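Local coordinates for protein ribonucleoside-diphosphate reductase subunit beta (Streptococcus sanguinis, PDB 4N83) that serves as the dimetal beta subunit of a class Ib ribonucleotide reductase, which probably makes deoxyribonucleotides for DNA synthesis, and here holds two manganese ions, at residues L64-Q69 against F155-L160; N127-K132 against E233-S238. All coordinates share one frame; numbering follows the deposited sequence.

Interaction 1: L64-Q69 against F155-L160. With MN (manganese (II) ion), chain J; MN (manganese (II) ion), chain I.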
ATOM      1  N   LEU A  64      -4.369  -3.527 -17.586  1.00111.36           N
ATOM      2  CA  LEU A  64      -3.295  -2.616 -17.979  1.00111.73           C
ATOM      3  C   LEU A  64      -3.343  -1.317 -17.171  1.00109.54           C
ATOM      4  O   LEU A  64      -2.303  -0.776 -16.794  1.00109.35           O
ATOM      5  CB  LEU A  64      -3.396  -2.296 -19.475  1.00113.72           C
ATOM      6  CG  LEU A  64      -2.222  -1.553 -20.117  1.00115.48           C
ATOM      7  CD1 LEU A  64      -1.015  -2.469 -20.262  1.00116.34           C
ATOM      8  CD2 LEU A  64      -2.629  -0.991 -21.470  1.00116.93           C
ATOM      9  N   LEU A  65      -4.554  -0.832 -16.907  1.00107.55           N
ATOM     10  CA  LEU A  65      -4.752   0.447 -16.226  1.00106.52           C
ATOM     11  C   LEU A  65      -4.733   0.341 -14.696  1.00104.25           C
ATOM     12  O   LEU A  65      -4.436   1.324 -14.017  1.00103.98           O
ATOM     13  CB  LEU A  65      -6.057   1.090 -16.690  1.00106.77           C
ATOM     14  CG  LEU A  65      -6.167   1.340 -18.197  1.00109.02           C
ATOM     15  CD1 LEU A  65      -7.594   1.709 -18.574  1.00109.18           C
ATOM     16  CD2 LEU A  65      -5.191   2.419 -18.646  1.00110.05           C
ATOM     17  N   ASP A  66      -5.061  -0.832 -14.156  1.00101.99           N
ATOM     18  CA  ASP A  66      -4.877  -1.089 -12.719  1.00 99.69           C
ATOM     19  C   ASP A  66      -3.403  -1.358 -12.397  1.00 98.92           C
ATOM     20  O   ASP A  66      -2.964  -1.141 -11.266  1.00 96.98           O
ATOM     21  CB  ASP A  66      -5.757  -2.253 -12.234  1.00 98.82           C
ATOM     22  CG  ASP A  66      -7.115  -1.790 -11.717  1.00 97.52           C
ATOM     23  OD1 ASP A  66      -7.155  -0.920 -10.822  1.00 96.57           O
ATOM     24  OD2 ASP A  66      -8.144  -2.310 -12.195  1.00 97.66           O
ATOM     25  N   THR A  67      -2.652  -1.837 -13.390  1.00 99.06           N
ATOM     26  CA  THR A  67      -1.197  -1.966 -13.279  1.00 98.70           C
ATOM     27  C   THR A  67      -0.549  -0.585 -13.347  1.00 98.60           C
ATOM     28  O   THR A  67       0.386  -0.290 -12.602  1.00 97.64           O
ATOM     29  CB  THR A  67      -0.612  -2.840 -14.409  1.00 99.83           C
ATOM     30  OG1 THR A  67      -1.337  -4.072 -14.489  1.00 98.94           O
ATOM     31  CG2 THR A  67       0.865  -3.137 -14.159  1.00100.79           C
ATOM     32  N   LEU A  68      -1.049   0.247 -14.259  1.00 98.85           N
ATOM     33  CA  LEU A  68      -0.589   1.628 -14.406  1.00 99.36           C
ATOM     34  C   LEU A  68      -0.730   2.416 -13.105  1.00 98.15           C
ATOM     35  O   LEU A  68       0.160   3.187 -12.741  1.00 98.20           O
ATOM     36  CB  LEU A  68      -1.380   2.326 -15.519  1.00 99.84           C
ATOM     37  CG  LEU A  68      -1.121   3.816 -15.756  1.00100.50           C
ATOM     38  CD1 LEU A  68       0.309   4.049 -16.215  1.00102.59           C
ATOM     39  CD2 LEU A  68      -2.109   4.367 -16.772  1.00100.96           C
ATOM     40  N   GLN A  69      -1.851   2.217 -12.416  1.00 97.30           N
ATOM     41  CA  GLN A  69      -2.144   2.942 -11.180  1.00 96.49           C
ATOM     42  C   GLN A  69      -1.292   2.472  -9.999  1.00 96.19           C
ATOM     43  O   GLN A  69      -0.765   3.295  -9.248  1.00 97.49           O
ATOM     44  CB  GLN A  69      -3.633   2.827 -10.827  1.00 95.21           C
ATOM     45  CG  GLN A  69      -4.557   3.627 -11.733  1.00 95.81           C
ATOM     46  CD  GLN A  69      -4.507   5.120 -11.461  1.00 96.39           C
ATOM     47  OE1 GLN A  69      -5.378   5.670 -10.789  1.00 95.21           O
ATOM     48  NE2 GLN A  69      -3.482   5.782 -11.982  1.00 97.76           N
ATOM     49  N   PHE A 155     -10.509  10.905 -13.960  1.00109.82           N
ATOM     50  CA  PHE A 155     -11.011  10.551 -15.293  1.00111.27           C
ATOM     51  C   PHE A 155     -10.766   9.077 -15.598  1.00110.65           C
ATOM     52  O   PHE A 155     -11.623   8.409 -16.175  1.00110.63           O
ATOM     53  CB  PHE A 155     -10.346  11.387 -16.397  1.00114.01           C
ATOM     54  CG  PHE A 155     -10.941  12.758 -16.594  1.00115.10           C
ATOM     55  CD1 PHE A 155     -12.318  12.969 -16.541  1.00115.23           C
ATOM     56  CD2 PHE A 155     -10.116  13.836 -16.889  1.00116.59           C
ATOM     57  CE1 PHE A 155     -12.848  14.233 -16.741  1.00116.32           C
ATOM     58  CE2 PHE A 155     -10.643  15.099 -17.095  1.00117.71           C
ATOM     59  CZ  PHE A 155     -12.009  15.299 -17.019  1.00117.81           C
ATOM     60  N   LEU A 156      -9.590   8.585 -15.218  1.00110.20           N
ATOM     61  CA  LEU A 156      -9.203   7.205 -15.495  1.00110.50           C
ATOM     62  C   LEU A 156     -10.201   6.220 -14.897  1.00109.14           C
ATOM     63  O   LEU A 156     -10.890   5.506 -15.625  1.00109.13           O
ATOM     64  CB  LEU A 156      -7.793   6.925 -14.957  1.00110.64           C
ATOM     65  CG  LEU A 156      -7.239   5.500 -15.064  1.00110.61           C
ATOM     66  CD1 LEU A 156      -7.369   4.961 -16.480  1.00112.13           C
ATOM     67  CD2 LEU A 156      -5.788   5.468 -14.609  1.00110.61           C
ATOM     68  N   GLU A 157     -10.302   6.220 -13.572  1.00108.36           N
ATOM     69  CA  GLU A 157     -11.015   5.167 -12.848  1.00107.82           C
ATOM     70  C   GLU A 157     -12.495   5.450 -12.564  1.00108.02           C
ATOM     71  O   GLU A 157     -13.250   4.518 -12.285  1.00106.98           O
ATOM     72  CB  GLU A 157     -10.272   4.858 -11.549  1.00106.55           C
ATOM     73  CG  GLU A 157      -8.842   4.406 -11.792  1.00106.98           C
ATOM     74  CD  GLU A 157      -8.121   4.030 -10.518  1.00105.98           C
ATOM     75  OE1 GLU A 157      -7.956   4.908  -9.644  1.00105.30           O
ATOM     76  OE2 GLU A 157      -7.719   2.856 -10.392  1.00105.67           O
ATOM     77  N   THR A 158     -12.908   6.716 -12.641  1.00109.38           N
ATOM     78  CA  THR A 158     -14.308   7.094 -12.398  1.00109.71           C
ATOM     79  C   THR A 158     -15.140   7.164 -13.686  1.00111.89           C
ATOM     80  O   THR A 158     -16.370   7.117 -13.627  1.00112.03           O
ATOM     81  CB  THR A 158     -14.414   8.462 -11.683  1.00108.65           C
ATOM     82  OG1 THR A 158     -13.332   8.614 -10.755  1.00108.32           O
ATOM     83  CG2 THR A 158     -15.741   8.593 -10.940  1.00107.02           C
ATOM     84  N   PHE A 159     -14.474   7.266 -14.838  1.00113.81           N
ATOM     85  CA  PHE A 159     -15.151   7.530 -16.113  1.00115.65           C
ATOM     86  C   PHE A 159     -14.831   6.485 -17.190  1.00117.80           C
ATOM     87  O   PHE A 159     -15.717   5.737 -17.608  1.00116.82           O
ATOM     88  CB  PHE A 159     -14.826   8.965 -16.577  1.00116.08           C
ATOM     89  CG  PHE A 159     -14.769   9.144 -18.073  1.00117.10           C
ATOM     90  CD1 PHE A 159     -15.895   8.945 -18.861  1.00117.67           C
ATOM     91  CD2 PHE A 159     -13.586   9.537 -18.690  1.00117.96           C
ATOM     92  CE1 PHE A 159     -15.838   9.115 -20.234  1.00118.81           C
ATOM     93  CE2 PHE A 159     -13.525   9.711 -20.062  1.00119.30           C
ATOM     94  CZ  PHE A 159     -14.652   9.499 -20.835  1.00119.78           C
ATOM     95  N   LEU A 160     -13.575   6.429 -17.630  1.00120.24           N
ATOM     96  CA  LEU A 160     -13.191   5.573 -18.764  1.00122.42           C
ATOM     97  C   LEU A 160     -12.857   4.125 -18.377  1.00121.14           C
ATOM     98  O   LEU A 160     -12.592   3.294 -19.249  1.00123.17           O
ATOM     99  CB  LEU A 160     -12.048   6.211 -19.568  1.00125.37           C
ATOM    100  CG  LEU A 160     -10.696   6.468 -18.888  1.00125.96           C
ATOM    101  CD1 LEU A 160      -9.775   5.257 -18.985  1.00126.27           C
ATOM    102  CD2 LEU A 160     -10.026   7.696 -19.491  1.00127.97           C
TER
HETATM  103 MN    MN J 402      -8.243   0.576  -9.780  1.00 91.37          MN
HETATM  104 MN    MN I 401      -7.914   4.803  -7.678  1.00 72.78          MN
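Leu65 and Leu156 face each other where helix 49-78 and helix 148-160 run roughly antiparallel (152°), the axes of the two segments 11.3 Å apart at their closest. That wide spacing is filled by two layers, a metal-bound polar one and one made mainly of leucines. In the polar layer Asp66 OD1 binds one manganese ion at 2.1 Å, and Glu157 OE2 reaches the same ion at 2.4 Å. The other oxygen, Glu157 OE1, lies 2.0 Å from the second manganese, which makes this carboxylate a bridge between the ions; beyond CG the chain is extended (chi2 -177°), carrying the carboxylate out to the metals. Asp66 OD2 is hydrogen-bonded to the hydroxyl of Tyr104, so this first-shell ligand ties the predicted active-site tyrosine, one shell out, to the metal. In the apolar layer Leu156 forks: its CD1 packs 3.9 Å from Leu65 CD1, while its CD2 lies against the side chain of Gln69. The side chains of Leu160 and Leu65 cross at about a right angle, with Leu160 CD1 4.2 Å from Leu65 CD1. Glu97, His100, Glu191 and His194 complete the dimanganese site of this ferritin-like helical fold. Helix 128-143 packs on Leu68 and Leu156, helix 211-240 touches Leu160, and the second subunit lies against Leu64, Thr67 and Leu68.

Interaction 2: N127-K132 against E233-S238; sequences NPYLQK and EGYTES
Tyr129 lies across the backbone of Gly234 and Tyr235, at the point where helix 128-143 begins and helix 211-240 nears its end. Its CB touches Tyr235 CD1 at 3.9 Å, and CG continues over the CA and CB of the same residue. From there the two sides of the ring part: CD1 and CE1 pass above the peptide between Gly234 and Tyr235, with the carbon Gly234 C 3.5 Å from the ring plane, while CE2 comes to 3.6 Å from Ser238 CB. At the far end CZ and OH both lie near the carbonyl oxygen Gly234 O. The absence of a side chain at Gly234 lets the ring settle this closely on the helix.

Tyr235, with CG anti to its own N (chi1 -178°), sends its ring to the other partners. Leu130 CD2 packs 3.6 Å from Tyr235 CE1, and Asn127 ND2 comes to the ring edge in its plane. The amide of Asn127 also works along its own chain: OD1 accepts from Tyr129 N at 2.7 Å and, weakly, from Leu130 N. Lys133 adds a cation-pi contact to Tyr235. With its Asn N-cap starting one helix and a ring laid over a glycine of the other, this is antiparallel helix packing (147°) in the ferritin-like bundle, away from the manganese site.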
ATOM      1  N   ASN A 127      -2.137  -3.260 -28.100  1.00127.97           N
ATOM      2  CA  ASN A 127      -3.351  -2.571 -28.531  1.00128.65           C
ATOM      3  C   ASN A 127      -3.020  -1.140 -28.974  1.00130.90           C
ATOM      4  O   ASN A 127      -2.268  -0.448 -28.289  1.00130.29           O
ATOM      5  CB  ASN A 127      -4.363  -2.551 -27.380  1.00126.63           C
ATOM      6  CG  ASN A 127      -5.768  -2.173 -27.826  1.00126.44           C
ATOM      7  OD1 ASN A 127      -5.972  -1.165 -28.500  1.00127.90           O
ATOM      8  ND2 ASN A 127      -6.750  -2.974 -27.429  1.00125.09           N
ATOM      9  N   PRO A 128      -3.562  -0.695 -30.128  1.00134.05           N
ATOM     10  CA  PRO A 128      -3.389   0.705 -30.545  1.00135.74           C
ATOM     11  C   PRO A 128      -4.045   1.730 -29.612  1.00134.22           C
ATOM     12  O   PRO A 128      -3.489   2.808 -29.398  1.00134.81           O
ATOM     13  CB  PRO A 128      -4.063   0.754 -31.923  1.00137.83           C
ATOM     14  CG  PRO A 128      -4.069  -0.651 -32.407  1.00138.30           C
ATOM     15  CD  PRO A 128      -4.204  -1.503 -31.181  1.00135.61           C
ATOM     16  N   TYR A 129      -5.215   1.393 -29.069  1.00132.07           N
ATOM     17  CA  TYR A 129      -5.980   2.317 -28.230  1.00129.84           C
ATOM     18  C   TYR A 129      -5.447   2.375 -26.800  1.00127.39           C
ATOM     19  O   TYR A 129      -5.152   3.454 -26.289  1.00127.13           O
ATOM     20  CB  TYR A 129      -7.458   1.920 -28.201  1.00129.04           C
ATOM     21  CG  TYR A 129      -8.106   1.854 -29.565  1.00131.32           C
ATOM     22  CD1 TYR A 129      -8.490   3.016 -30.231  1.00132.86           C
ATOM     23  CD2 TYR A 129      -8.339   0.632 -30.190  1.00131.99           C
ATOM     24  CE1 TYR A 129      -9.085   2.961 -31.481  1.00134.77           C
ATOM     25  CE2 TYR A 129      -8.934   0.566 -31.439  1.00133.97           C
ATOM     26  CZ  TYR A 129      -9.304   1.732 -32.080  1.00135.24           C
ATOM     27  OH  TYR A 129      -9.896   1.672 -33.320  1.00136.97           O
ATOM     28  N   LEU A 130      -5.327   1.209 -26.167  1.00125.34           N
ATOM     29  CA  LEU A 130      -4.940   1.116 -24.753  1.00123.20           C
ATOM     30  C   LEU A 130      -3.540   1.671 -24.487  1.00122.90           C
ATOM     31  O   LEU A 130      -3.327   2.375 -23.499  1.00120.68           O
ATOM     32  CB  LEU A 130      -5.008  -0.337 -24.267  1.00122.57           C
ATOM     33  CG  LEU A 130      -6.365  -1.045 -24.323  1.00121.74           C
ATOM     34  CD1 LEU A 130      -6.193  -2.539 -24.095  1.00121.08           C
ATOM     35  CD2 LEU A 130      -7.332  -0.451 -23.310  1.00120.01           C
ATOM     36  N   GLN A 131      -2.594   1.342 -25.366  1.00124.53           N
ATOM     37  CA  GLN A 131      -1.213   1.820 -25.240  1.00125.51           C
ATOM     38  C   GLN A 131      -1.123   3.337 -25.381  1.00127.01           C
ATOM     39  O   GLN A 131      -0.360   3.984 -24.664  1.00127.20           O
ATOM     40  CB  GLN A 131      -0.307   1.152 -26.280  1.00126.61           C
ATOM     41  CG  GLN A 131      -0.076  -0.334 -26.047  1.00125.01           C
ATOM     42  CD  GLN A 131       0.752  -0.614 -24.803  1.00123.13           C
ATOM     43  OE1 GLN A 131       1.674   0.133 -24.477  1.00122.95           O
ATOM     44  NE2 GLN A 131       0.427  -1.696 -24.104  1.00121.15           N
ATOM     45  N   LYS A 132      -1.900   3.896 -26.307  1.00128.51           N
ATOM     46  CA  LYS A 132      -1.956   5.346 -26.493  1.00130.18           C
ATOM     47  C   LYS A 132      -2.731   5.986 -25.339  1.00129.65           C
ATOM     48  O   LYS A 132      -2.364   7.058 -24.856  1.00130.04           O
ATOM     49  CB  LYS A 132      -2.600   5.691 -27.845  1.00131.47           C
ATOM     50  CG  LYS A 132      -2.106   6.988 -28.475  1.00133.51           C
ATOM     51  CD  LYS A 132      -2.861   8.207 -27.969  1.00132.90           C
ATOM     52  CE  LYS A 132      -2.365   9.484 -28.629  1.00135.04           C
ATOM     53  NZ  LYS A 132      -1.003   9.873 -28.169  1.00135.48           N
ATOM     54  N   GLU A 233     -14.312   6.114 -27.741  1.00135.71           N
ATOM     55  CA  GLU A 233     -15.289   5.765 -28.776  1.00137.10           C
ATOM     56  C   GLU A 233     -14.675   4.865 -29.858  1.00138.10           C
ATOM     57  O   GLU A 233     -15.385   4.090 -30.500  1.00138.57           O
ATOM     58  CB  GLU A 233     -15.890   7.029 -29.404  1.00138.44           C
ATOM     59  CG  GLU A 233     -16.900   7.738 -28.511  1.00136.68           C
ATOM     60  CD  GLU A 233     -17.355   9.075 -29.070  1.00137.12           C
ATOM     61  OE1 GLU A 233     -16.491   9.913 -29.407  1.00137.60           O
ATOM     62  OE2 GLU A 233     -18.581   9.296 -29.160  1.00136.03           O
ATOM     63  N   GLY A 234     -13.361   4.976 -30.054  1.00137.76           N
ATOM     64  CA  GLY A 234     -12.626   4.074 -30.939  1.00138.17           C
ATOM     65  C   GLY A 234     -12.449   2.692 -30.332  1.00136.19           C
ATOM     66  O   GLY A 234     -12.598   1.682 -31.021  1.00136.08           O
ATOM     67  N   TYR A 235     -12.129   2.651 -29.040  1.00134.26           N
ATOM     68  CA  TYR A 235     -11.968   1.392 -28.305  1.00132.71           C
ATOM     69  C   TYR A 235     -13.311   0.690 -28.084  1.00131.89           C
ATOM     70  O   TYR A 235     -13.379  -0.541 -28.080  1.00131.59           O
ATOM     71  CB  TYR A 235     -11.274   1.648 -26.959  1.00130.37           C
ATOM     72  CG  TYR A 235     -11.018   0.402 -26.133  1.00128.09           C
ATOM     73  CD1 TYR A 235      -9.972  -0.462 -26.443  1.00128.40           C
ATOM     74  CD2 TYR A 235     -11.818   0.094 -25.036  1.00126.07           C
ATOM     75  CE1 TYR A 235      -9.734  -1.600 -25.689  1.00126.88           C
ATOM     76  CE2 TYR A 235     -11.588  -1.041 -24.274  1.00124.78           C
ATOM     77  CZ  TYR A 235     -10.545  -1.884 -24.605  1.00125.18           C
ATOM     78  OH  TYR A 235     -10.313  -3.013 -23.850  1.00123.44           O
ATOM     79  N   THR A 236     -14.369   1.474 -27.895  1.00131.90           N
ATOM     80  CA  THR A 236     -15.720   0.934 -27.733  1.00131.94           C
ATOM     81  C   THR A 236     -16.176   0.245 -29.019  1.00133.20           C
ATOM     82  O   THR A 236     -16.638  -0.896 -28.989  1.00132.81           O
ATOM     83  CB  THR A 236     -16.730   2.041 -27.360  1.00132.24           C
ATOM     84  OG1 THR A 236     -16.285   2.728 -26.184  1.00130.58           O
ATOM     85  CG2 THR A 236     -18.114   1.457 -27.103  1.00131.86           C
ATOM     86  N   GLU A 237     -16.037   0.946 -30.143  1.00134.80           N
ATOM     87  CA  GLU A 237     -16.379   0.390 -31.456  1.00135.73           C
ATOM     88  C   GLU A 237     -15.461  -0.773 -31.850  1.00135.70           C
ATOM     89  O   GLU A 237     -15.864  -1.652 -32.613  1.00136.14           O
ATOM     90  CB  GLU A 237     -16.343   1.486 -32.529  1.00137.48           C
ATOM     91  CG  GLU A 237     -17.488   2.482 -32.420  1.00137.16           C
ATOM     92  CD  GLU A 237     -17.363   3.649 -33.382  1.00139.01           C
ATOM     93  OE1 GLU A 237     -17.022   3.422 -34.562  1.00141.49           O
ATOM     94  OE2 GLU A 237     -17.624   4.796 -32.960  1.00137.64           O
ATOM     95  N   SER A 238     -14.238  -0.778 -31.323  1.00134.84           N
ATOM     96  CA  SER A 238     -13.290  -1.871 -31.555  1.00135.09           C
ATOM     97  C   SER A 238     -13.714  -3.184 -30.883  1.00134.30           C
ATOM     98  O   SER A 238     -13.276  -4.259 -31.299  1.00134.42           O
ATOM     99  CB  SER A 238     -11.890  -1.474 -31.073  1.00134.34           C
ATOM    100  OG  SER A 238     -10.967  -2.539 -31.223  1.00133.98           O
TER

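Read from the N terminus, the chain enters helix 49-78, which supplies residues 64-69, then runs through helices 84-111 and 114-124 to the start of helix 128-143. Interaction 2 opens there, at 127-132, before helix 148-160 returns 155-160 to close interaction 1 over 85 intervening residues. After helices 162-173 and 178-206, helix 211-240 closes interaction 2 with 233-238, over 100 residues. The two loops therefore cross rather than nest. Their centres are 14 Å apart, yet they touch directly: Leu64 CD2 packs 3.7 Å from Leu130 CB. Helix 128-143 thus packs on helix 49-78, one of the helices that supply metal ligands, and on helix 211-240.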